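Local coordinates for protein hybrid kinase (Caulobacter vibrioides, PDB 6QRL) that probably acts as a hybrid histidine kinase that transfers a phosphoryl group from ATP to a protein histidine, this part being its cyclic di-GMP-binding pseudo-receiver domain, at residues P47-A56 / P68-L77. Sequence-based numbering, arbitrary orientation.
Sequences PADAVLLIDA and PAGRRSVVLL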
# COMPACT_ATOMS: atom_id res chain seq x y z
N PRO A 47 6.77 0.48 -10.60
CA PRO A 47 8.23 0.45 -10.47
C PRO A 47 8.63 -0.32 -9.22
O PRO A 47 7.86 -0.34 -8.25
CB PRO A 47 8.65 1.93 -10.34
CG PRO A 47 7.43 2.74 -10.81
CD PRO A 47 6.22 1.85 -10.69
N ALA A 48 9.84 -0.88 -9.23
CA ALA A 48 10.41 -1.70 -8.14
C ALA A 48 10.50 -0.90 -6.82
O ALA A 48 10.48 -1.53 -5.74
CB ALA A 48 11.76 -2.22 -8.56
N ASP A 49 10.61 0.42 -6.86
CA ASP A 49 10.74 1.24 -5.61
C ASP A 49 9.36 1.69 -5.10
O ASP A 49 9.32 2.30 -4.05
CB ASP A 49 11.69 2.43 -5.81
CG ASP A 49 11.17 3.57 -6.68
OD1 ASP A 49 10.12 3.39 -7.41
OD2 ASP A 49 11.81 4.66 -6.64
N ALA A 50 8.25 1.39 -5.78
CA ALA A 50 6.93 1.95 -5.39
C ALA A 50 6.56 1.47 -3.99
O ALA A 50 6.75 0.26 -3.67
CB ALA A 50 5.87 1.55 -6.39
N VAL A 51 6.01 2.36 -3.17
CA VAL A 51 5.30 1.95 -1.92
C VAL A 51 3.93 1.40 -2.34
O VAL A 51 3.29 2.06 -3.18
CB VAL A 51 5.16 3.12 -0.94
CG1 VAL A 51 4.31 2.76 0.26
CG2 VAL A 51 6.52 3.63 -0.52
N LEU A 52 3.51 0.28 -1.78
CA LEU A 52 2.25 -0.43 -2.15
C LEU A 52 1.16 -0.11 -1.12
O LEU A 52 1.34 -0.46 0.05
CB LEU A 52 2.52 -1.93 -2.22
CG LEU A 52 3.72 -2.35 -3.05
CD1 LEU A 52 3.94 -3.86 -2.97
CD2 LEU A 52 3.54 -1.92 -4.51
N LEU A 53 0.10 0.60 -1.53
CA LEU A 53 -1.11 0.77 -0.71
C LEU A 53 -2.02 -0.42 -1.07
O LEU A 53 -2.41 -0.54 -2.25
CB LEU A 53 -1.79 2.11 -1.00
CG LEU A 53 -1.31 3.35 -0.27
CD1 LEU A 53 0.09 3.25 0.31
CD2 LEU A 53 -1.45 4.57 -1.16
N ILE A 54 -2.28 -1.30 -0.11
CA ILE A 54 -3.02 -2.57 -0.33
C ILE A 54 -4.31 -2.50 0.47
O ILE A 54 -4.23 -2.49 1.70
CB ILE A 54 -2.15 -3.77 0.05
CG1 ILE A 54 -0.88 -3.80 -0.80
CG2 ILE A 54 -2.93 -5.07 -0.10
CD1 ILE A 54 0.09 -4.92 -0.43
N ASP A 55 -5.44 -2.51 -0.23
CA ASP A 55 -6.82 -2.52 0.34
C ASP A 55 -7.06 -3.83 1.08
O ASP A 55 -6.92 -4.88 0.47
CB ASP A 55 -7.83 -2.28 -0.78
CG ASP A 55 -9.22 -1.88 -0.31
OD1 ASP A 55 -9.52 -2.10 0.89
OD2 ASP A 55 -10.04 -1.39 -1.17
N ALA A 56 -7.40 -3.78 2.38
CA ALA A 56 -7.77 -4.98 3.17
C ALA A 56 -8.99 -5.70 2.55
O ALA A 56 -9.23 -6.87 2.92
CB ALA A 56 -8.05 -4.65 4.61
N PRO A 68 3.93 -8.23 0.06
CA PRO A 68 5.06 -8.83 -0.65
C PRO A 68 6.41 -8.66 0.07
O PRO A 68 6.75 -7.56 0.54
CB PRO A 68 5.12 -8.07 -1.98
CG PRO A 68 3.77 -7.40 -2.11
CD PRO A 68 3.22 -7.21 -0.71
N ALA A 69 7.17 -9.75 0.14
CA ALA A 69 8.51 -9.79 0.76
C ALA A 69 9.42 -8.75 0.08
O ALA A 69 9.37 -8.60 -1.16
CB ALA A 69 9.09 -11.19 0.69
N GLY A 70 10.19 -8.02 0.88
CA GLY A 70 11.20 -7.06 0.41
C GLY A 70 10.58 -5.79 -0.14
O GLY A 70 11.33 -4.96 -0.68
N ARG A 71 9.27 -5.60 0.01
CA ARG A 71 8.59 -4.37 -0.45
C ARG A 71 8.08 -3.57 0.76
O ARG A 71 8.05 -4.12 1.89
CB ARG A 71 7.49 -4.76 -1.45
CG ARG A 71 8.02 -5.48 -2.70
CD ARG A 71 8.98 -4.65 -3.56
NE ARG A 71 8.30 -3.44 -4.05
CZ ARG A 71 7.81 -3.25 -5.27
NH1 ARG A 71 7.94 -4.18 -6.21
NH2 ARG A 71 7.20 -2.10 -5.56
N ARG A 72 7.73 -2.31 0.51
CA ARG A 72 7.20 -1.35 1.52
C ARG A 72 5.69 -1.22 1.29
O ARG A 72 5.30 -0.73 0.21
CB ARG A 72 7.96 -0.03 1.38
CG ARG A 72 9.48 -0.23 1.40
CD ARG A 72 10.21 1.06 1.17
NE ARG A 72 11.63 0.79 1.26
CZ ARG A 72 12.44 1.21 2.22
NH1 ARG A 72 12.00 2.01 3.18
NH2 ARG A 72 13.72 0.87 2.20
N SER A 73 4.88 -1.74 2.22
CA SER A 73 3.41 -1.84 2.05
C SER A 73 2.68 -1.25 3.24
O SER A 73 3.14 -1.42 4.36
CB SER A 73 2.97 -3.27 1.85
OG SER A 73 3.60 -3.83 0.72
N VAL A 74 1.58 -0.58 2.96
CA VAL A 74 0.63 0.03 3.92
C VAL A 74 -0.75 -0.56 3.63
O VAL A 74 -1.15 -0.51 2.46
CB VAL A 74 0.61 1.55 3.75
CG1 VAL A 74 -0.27 2.21 4.77
CG2 VAL A 74 2.02 2.14 3.81
N VAL A 75 -1.47 -1.02 4.65
CA VAL A 75 -2.79 -1.65 4.45
C VAL A 75 -3.89 -0.58 4.65
O VAL A 75 -3.78 0.19 5.63
CB VAL A 75 -2.96 -2.87 5.37
CG1 VAL A 75 -2.78 -2.51 6.84
CG2 VAL A 75 -4.31 -3.55 5.18
N LEU A 76 -4.94 -0.61 3.82
CA LEU A 76 -6.15 0.26 3.97
C LEU A 76 -7.23 -0.51 4.75
O LEU A 76 -7.67 -1.57 4.26
CB LEU A 76 -6.68 0.64 2.59
CG LEU A 76 -6.00 1.79 1.85
CD1 LEU A 76 -4.52 1.88 2.12
CD2 LEU A 76 -6.30 1.77 0.35
N LEU A 77 -7.70 0.04 5.86
CA LEU A 77 -8.62 -0.61 6.83
C LEU A 77 -9.86 0.26 7.02
O LEU A 77 -9.73 1.50 6.97
CB LEU A 77 -7.90 -0.78 8.18
CG LEU A 77 -6.68 -1.70 8.18
CD1 LEU A 77 -5.98 -1.68 9.53
CD2 LEU A 77 -7.08 -3.12 7.85
O HOH W 1 8.35 -1.33 -2.06
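L52 and I54 bond with R72, V74 and L76 in the ladder that joins the parallel strands 51-55 and 73-77, their axes inclined by 28°. L52 N gives its hydrogen to R72 O at 2.9 Å, L52 O takes V74 N, I54 N meets V74 O, and I54 O takes L76 N from above its carbonyl plane. A56 N closes the row on L76 O. CA-H...O contacts fill in between, S73 CA lying 3.2 Å from L52 O.

Beside the turn 47-50, R71, bent at chi2 and chi3, swings its guanidinium back against the turn. R71 NH2 meets A50 O at 3.1 Å, nearly straight (170°), on a carbonyl lone pair, with the oxygen in the guanidinium plane; its second bond, to P47 O, is weak. A48 O sits over the centre of one guanidinium face, 3.2 Å from R71 CZ, while L52 CD1 lies toward the rim of the other. A water ties A50 O to R71 NE and R72 N.

These are the central strand and its neighbour in the 2-1-3-4-5 parallel sheet of the receiver fold. D55, the predicted phosphorylation site, ends strand 51-55, its carboxylate held by K99 and S13.

Apolar contacts divide between the two sheet faces. On that of L52 and I54, L52 CD1 reaches P68 CG tip to tip at 3.6 Å, I54 CD1 approaches P68 CD, and helix 39-45 packs over them. On the opposite face L53 and V74 lie side by side, L53 CD1 3.9 Å from V74 CB. Further along, A56 CB touches both V75 CG2 and L77 CD2; L77 also touches Y96, a cyclic di-GMP-binding residue.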